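Beta-catenin homolog sys-1 (Caenorhabditis elegans, PDB 3C2G) acts as a transcription coregulator in the Wnt signaling asymmetry pathway, binding the TCF factor pop-1 directly and activating or repressing target genes. Local coordinates at residues I397-L402 / R461-R466; R393-I398 / M452-L457. One frame throughout, in Å; residues are numbered along the deposited sequence.

Interaction 1 (I397-L402 / R461-R466)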
loop_
_atom_site.group_PDB
_atom_site.type_symbol
_atom_site.label_atom_id
_atom_site.label_comp_id
_atom_site.label_asym_id
_atom_site.label_seq_id
_atom_site.Cartn_x
_atom_site.Cartn_y
_atom_site.Cartn_z
ATOM N N ILE A 397 -1.888 5.751 -12.782
ATOM C CA ILE A 397 -2.335 4.649 -13.635
ATOM C C ILE A 397 -1.579 4.605 -14.980
ATOM O O ILE A 397 -1.021 3.568 -15.356
ATOM C CB ILE A 397 -3.868 4.674 -13.860
ATOM C CG1 ILE A 397 -4.592 4.313 -12.551
ATOM C CG2 ILE A 397 -4.254 3.710 -14.981
ATOM C CD1 ILE A 397 -6.091 4.385 -12.613
ATOM N N ILE A 398 -1.565 5.731 -15.691
ATOM C CA ILE A 398 -0.838 5.837 -16.949
ATOM C C ILE A 398 0.636 5.540 -16.715
ATOM O O ILE A 398 1.283 4.864 -17.514
ATOM C CB ILE A 398 -1.001 7.228 -17.577
ATOM C CG1 ILE A 398 -2.469 7.475 -17.909
ATOM C CG2 ILE A 398 -0.140 7.360 -18.852
ATOM C CD1 ILE A 398 -2.769 8.932 -18.193
ATOM N N CYS A 399 1.154 6.032 -15.597
ATOM C CA CYS A 399 2.535 5.786 -15.246
ATOM C C CYS A 399 2.820 4.295 -15.067
ATOM O O CYS A 399 3.833 3.808 -15.558
ATOM C CB CYS A 399 2.914 6.563 -14.006
ATOM S SG CYS A 399 4.684 6.551 -13.750
ATOM N N ASN A 400 1.923 3.576 -14.382
ATOM C CA ASN A 400 2.010 2.120 -14.281
ATOM C C ASN A 400 2.010 1.423 -15.633
ATOM O O ASN A 400 2.783 0.493 -15.848
ATOM C CB ASN A 400 0.836 1.551 -13.475
ATOM C CG ASN A 400 0.917 1.872 -11.992
ATOM O OD1 ASN A 400 1.992 2.127 -11.448
ATOM N ND2 ASN A 400 -0.227 1.832 -11.329
ATOM N N CYS A 401 1.121 1.834 -16.525
ATOM C CA CYS A 401 1.003 1.180 -17.828
ATOM C C CYS A 401 2.276 1.321 -18.666
ATOM O O CYS A 401 2.786 0.335 -19.184
ATOM C CB CYS A 401 -0.217 1.683 -18.586
ATOM S SG CYS A 401 -1.817 1.187 -17.867
ATOM N N LEU A 402 2.813 2.535 -18.735
ATOM C CA LEU A 402 4.027 2.813 -19.486
ATOM C C LEU A 402 5.250 2.145 -18.886
ATOM O O LEU A 402 6.168 1.742 -19.615
ATOM C CB LEU A 402 4.259 4.314 -19.598
ATOM C CG LEU A 402 3.187 5.128 -20.316
ATOM C CD1 LEU A 402 3.509 6.576 -20.113
ATOM C CD2 LEU A 402 3.065 4.808 -21.821
ATOM N N ARG A 461 6.164 12.103 -16.383
ATOM C CA ARG A 461 6.828 12.741 -17.519
ATOM C C ARG A 461 8.185 12.112 -17.769
ATOM O O ARG A 461 8.613 11.967 -18.899
ATOM C CB ARG A 461 6.946 14.253 -17.300
ATOM C CG ARG A 461 5.591 14.919 -17.261
ATOM C CD ARG A 461 5.625 16.413 -17.057
ATOM N NE ARG A 461 4.330 16.935 -17.475
ATOM C CZ ARG A 461 3.935 18.198 -17.369
ATOM N NH1 ARG A 461 4.731 19.116 -16.829
ATOM N NH2 ARG A 461 2.728 18.534 -17.804
ATOM N N SER A 462 8.846 11.707 -16.702
ATOM C CA SER A 462 10.098 11.008 -16.836
ATOM C C SER A 462 9.884 9.658 -17.529
ATOM O O SER A 462 10.666 9.281 -18.404
ATOM C CB SER A 462 10.719 10.817 -15.457
ATOM O OG SER A 462 12.008 10.262 -15.563
ATOM N N THR A 463 8.816 8.955 -17.149
ATOM C CA THR A 463 8.504 7.615 -17.674
ATOM C C THR A 463 8.066 7.680 -19.137
ATOM O O THR A 463 8.363 6.789 -19.925
ATOM C CB THR A 463 7.399 6.928 -16.821
ATOM O OG1 THR A 463 7.833 6.851 -15.461
ATOM C CG2 THR A 463 7.094 5.519 -17.310
ATOM N N ILE A 464 7.360 8.744 -19.494
ATOM C CA ILE A 464 6.929 8.940 -20.869
ATOM C C ILE A 464 8.134 9.117 -21.802
ATOM O O ILE A 464 8.161 8.541 -22.895
ATOM C CB ILE A 464 5.991 10.137 -20.999
ATOM C CG1 ILE A 464 4.636 9.816 -20.362
ATOM C CG2 ILE A 464 5.814 10.522 -22.469
ATOM C CD1 ILE A 464 3.731 11.022 -20.214
ATOM N N LEU A 465 9.125 9.896 -21.369
ATOM C CA LEU A 465 10.302 10.124 -22.190
ATOM C C LEU A 465 10.964 8.788 -22.467
ATOM O O LEU A 465 11.396 8.513 -23.596
ATOM C CB LEU A 465 11.290 11.086 -21.525
ATOM C CG LEU A 465 10.800 12.508 -21.290
ATOM C CD1 LEU A 465 11.870 13.318 -20.549
ATOM C CD2 LEU A 465 10.397 13.190 -22.596
ATOM N N ARG A 466 11.019 7.959 -21.429
ATOM C CA ARG A 466 11.621 6.642 -21.532
ATOM C C ARG A 466 10.865 5.773 -22.550
ATOM O O ARG A 466 11.476 5.098 -23.377
ATOM C CB ARG A 466 11.658 5.972 -20.161
ATOM C CG ARG A 466 12.987 5.329 -19.844
ATOM C CD ARG A 466 13.025 3.897 -20.252
ATOM N NE ARG A 466 14.383 3.469 -20.581
ATOM C CZ ARG A 466 15.036 2.513 -19.935
ATOM N NH1 ARG A 466 14.450 1.896 -18.911
ATOM N NH2 ARG A 466 16.260 2.170 -20.317
#

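Interaction 2 (R393-I398 / M452-L457)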
loop_
_atom_site.group_PDB
_atom_site.type_symbol
_atom_site.label_atom_id
_atom_site.label_comp_id
_atom_site.label_asym_id
_atom_site.label_seq_id
_atom_site.Cartn_x
_atom_site.Cartn_y
_atom_site.Cartn_z
ATOM N N ARG A 393 -4.625 9.946 -9.465
ATOM C CA ARG A 393 -4.823 8.513 -9.676
ATOM C C ARG A 393 -4.616 8.123 -11.147
ATOM O O ARG A 393 -3.897 7.169 -11.451
ATOM C CB ARG A 393 -6.208 8.063 -9.180
ATOM C CG ARG A 393 -6.217 6.712 -8.473
ATOM C CD ARG A 393 -5.270 6.773 -7.271
ATOM N NE ARG A 393 -5.336 5.621 -6.363
ATOM C CZ ARG A 393 -4.513 5.442 -5.329
ATOM N NH1 ARG A 393 -3.550 6.324 -5.060
ATOM N NH2 ARG A 393 -4.643 4.367 -4.565
ATOM N N VAL A 394 -5.253 8.873 -12.040
ATOM C CA VAL A 394 -5.148 8.648 -13.469
ATOM C C VAL A 394 -3.679 8.748 -13.875
ATOM O O VAL A 394 -3.187 7.989 -14.705
ATOM C CB VAL A 394 -5.996 9.676 -14.243
ATOM C CG1 VAL A 394 -5.720 9.599 -15.749
ATOM C CG2 VAL A 394 -7.478 9.453 -13.959
ATOM N N CYS A 395 -2.995 9.677 -13.236
ATOM C CA CYS A 395 -1.619 9.962 -13.491
ATOM C C CYS A 395 -0.736 8.770 -13.108
ATOM O O CYS A 395 0.096 8.340 -13.897
ATOM C CB CYS A 395 -1.255 11.214 -12.703
ATOM S SG CYS A 395 0.401 11.793 -12.905
ATOM N N GLU A 396 -0.936 8.238 -11.909
ATOM C CA GLU A 396 -0.271 7.021 -11.454
ATOM C C GLU A 396 -0.662 5.779 -12.274
ATOM O O GLU A 396 0.140 4.858 -12.444
ATOM C CB GLU A 396 -0.585 6.797 -9.973
ATOM C CG GLU A 396 0.114 7.775 -8.998
ATOM C CD GLU A 396 -0.526 7.794 -7.606
ATOM O OE1 GLU A 396 -1.763 7.620 -7.503
ATOM O OE2 GLU A 396 0.206 8.002 -6.613
ATOM N N ILE A 397 -1.888 5.751 -12.782
ATOM C CA ILE A 397 -2.335 4.649 -13.635
ATOM C C ILE A 397 -1.579 4.605 -14.980
ATOM O O ILE A 397 -1.021 3.568 -15.356
ATOM C CB ILE A 397 -3.868 4.674 -13.860
ATOM C CG1 ILE A 397 -4.592 4.313 -12.551
ATOM C CG2 ILE A 397 -4.254 3.710 -14.981
ATOM C CD1 ILE A 397 -6.091 4.385 -12.613
ATOM N N ILE A 398 -1.565 5.731 -15.691
ATOM C CA ILE A 398 -0.838 5.837 -16.949
ATOM C C ILE A 398 0.636 5.540 -16.715
ATOM O O ILE A 398 1.283 4.864 -17.514
ATOM C CB ILE A 398 -1.001 7.228 -17.577
ATOM C CG1 ILE A 398 -2.469 7.475 -17.909
ATOM C CG2 ILE A 398 -0.140 7.360 -18.852
ATOM C CD1 ILE A 398 -2.769 8.932 -18.193
HETATM N N MSE A 452 -0.418 20.908 -14.254
HETATM C CA MSE A 452 -1.163 21.153 -13.015
HETATM C C MSE A 452 -0.558 20.480 -11.776
HETATM O O MSE A 452 0.107 19.451 -11.883
HETATM C CB MSE A 452 -2.635 20.755 -13.180
HETATM C CG MSE A 452 -3.598 21.945 -13.215
HETATM SE SE MSE A 452 -5.478 21.416 -13.462
HETATM C CE MSE A 452 -5.679 21.871 -15.356
ATOM N N ASP A 453 -0.811 21.075 -10.608
ATOM C CA ASP A 453 -0.222 20.637 -9.333
ATOM C C ASP A 453 -0.637 19.217 -8.918
ATOM O O ASP A 453 -1.641 19.025 -8.217
ATOM C CB ASP A 453 -0.539 21.645 -8.218
ATOM N N THR A 454 0.161 18.238 -9.348
ATOM C CA THR A 454 -0.125 16.822 -9.136
ATOM C C THR A 454 1.162 16.101 -8.742
ATOM O O THR A 454 2.126 16.121 -9.493
ATOM C CB THR A 454 -0.721 16.208 -10.412
ATOM O OG1 THR A 454 -1.907 16.926 -10.764
ATOM C CG2 THR A 454 -1.066 14.750 -10.222
ATOM N N PRO A 455 1.189 15.482 -7.549
ATOM C CA PRO A 455 2.414 14.820 -7.048
ATOM C C PRO A 455 3.042 13.768 -7.991
ATOM O O PRO A 455 4.263 13.637 -8.040
ATOM C CB PRO A 455 1.982 14.179 -5.714
ATOM C CG PRO A 455 0.534 14.522 -5.512
ATOM C CD PRO A 455 0.060 15.425 -6.597
ATOM N N GLY A 456 2.218 13.049 -8.745
ATOM C CA GLY A 456 2.728 12.019 -9.644
ATOM C C GLY A 456 3.282 12.496 -10.982
ATOM O O GLY A 456 3.981 11.745 -11.666
ATOM N N LEU A 457 2.980 13.742 -11.346
ATOM C CA LEU A 457 3.314 14.287 -12.662
ATOM C C LEU A 457 4.791 14.162 -13.070
ATOM O O LEU A 457 5.098 13.820 -14.220
ATOM C CB LEU A 457 2.850 15.742 -12.766
ATOM C CG LEU A 457 2.719 16.358 -14.156
ATOM C CD1 LEU A 457 1.837 15.521 -15.077
ATOM C CD2 LEU A 457 2.165 17.770 -14.034
#

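Interaction 1 (I397-L402 / R461-R466)
T463 puts both its branches against helix 388-409, and it is the residue to start from on 461-466. The CA atoms of T463 and C399 are 6.7 Å apart, the nearest pair of alpha carbons between the segments. T463 OG1 stands 3.6 Å from C399 SG; the hydroxyl's hydrogen-bond partner is the E459 carbonyl, one turn back in its own helix, so the sulfur packs against an oxygen already tied to its backbone. C399 brings SG to this spot by swinging it anti to its own nitrogen (chi1 -168°). The other branch of T463, the methyl CG2, meets the base of the leucine one turn further along, 3.8 Å from L402 CB.

One residue on, I464 takes over the outer part of that leucine. L402 CD1 reaches I464 CG1 at 3.4 Å, the two side chains crossing at a slant. L402 is thus touched twice, at CB by T463 and at CD1 by I464. All four residues are buried, and the contact is carried by side-chain packing.

The two helices run in roughly the same direction, their segment axes 30° apart and 9.5 Å at closest approach, as in the stacked helices of an armadillo domain. Helix 437-448 packs against both, with L443 on L402 and C446 and L447 on I464. Helix 368-377 touches L402 through I376, and helix 515-535 lies against R461, L465 and R466.

Interaction 2 (R393-I398 / M452-L457)
C395 faces G456 and L457, in the turn that leads into helix 457-472, and lays its sulfur on the peptide between them. With SG anti to the backbone nitrogen (chi1 -178°), the sulfur meets main chain more closely than side chain: C395 SG is 3.5 Å from G456 C and 3.6 Å from L457 N. It lies over the face of that peptide, almost directly above the carbonyl carbon. The methyl CG2 of T454 approaches the same sulfur more loosely, at 4.3 Å from C395 SG. The CB of L457 is directed away from the helix, and its backbone N is what meets the sulfur.

G456 has no side chain, and this lets the sulfur come close to the backbone. The turn itself, type I from T454 to L457, is closed by L457 N bonding to T454 O at 3.1 Å.

Residues of helix 388-409 just before the segment grip the loop by polar bonds: R391 NE binds T454 OG1, and N392 OD1 takes the amide of G456. The loop thus lies along the side of that helix, between the end of helix 437-448 and the start of helix 457-472, whose L460 also packs on C395. Helix 339-352 flanks 393-398 too, where Y343 meets R393, E396 and I397.

How the interactions relate
Both contacts fasten helix 388-409 to the chain around helix 457-472, and their centres are 10 Å apart. Interaction 1 is the core one: helix lies against helix, every touching residue is buried, and side chains meet side chains, a leucine against a threonine methyl and an isoleucine, a cysteine against a hydroxyl. Interaction 2, about one turn earlier on the shared helix, is only partly buried and meets the loop that precedes the second helix, so a side chain packs on peptide backbone there. Each uses a cysteine sulfur, facing a threonine hydroxyl in 461-466 but a glycine peptide in 452-457.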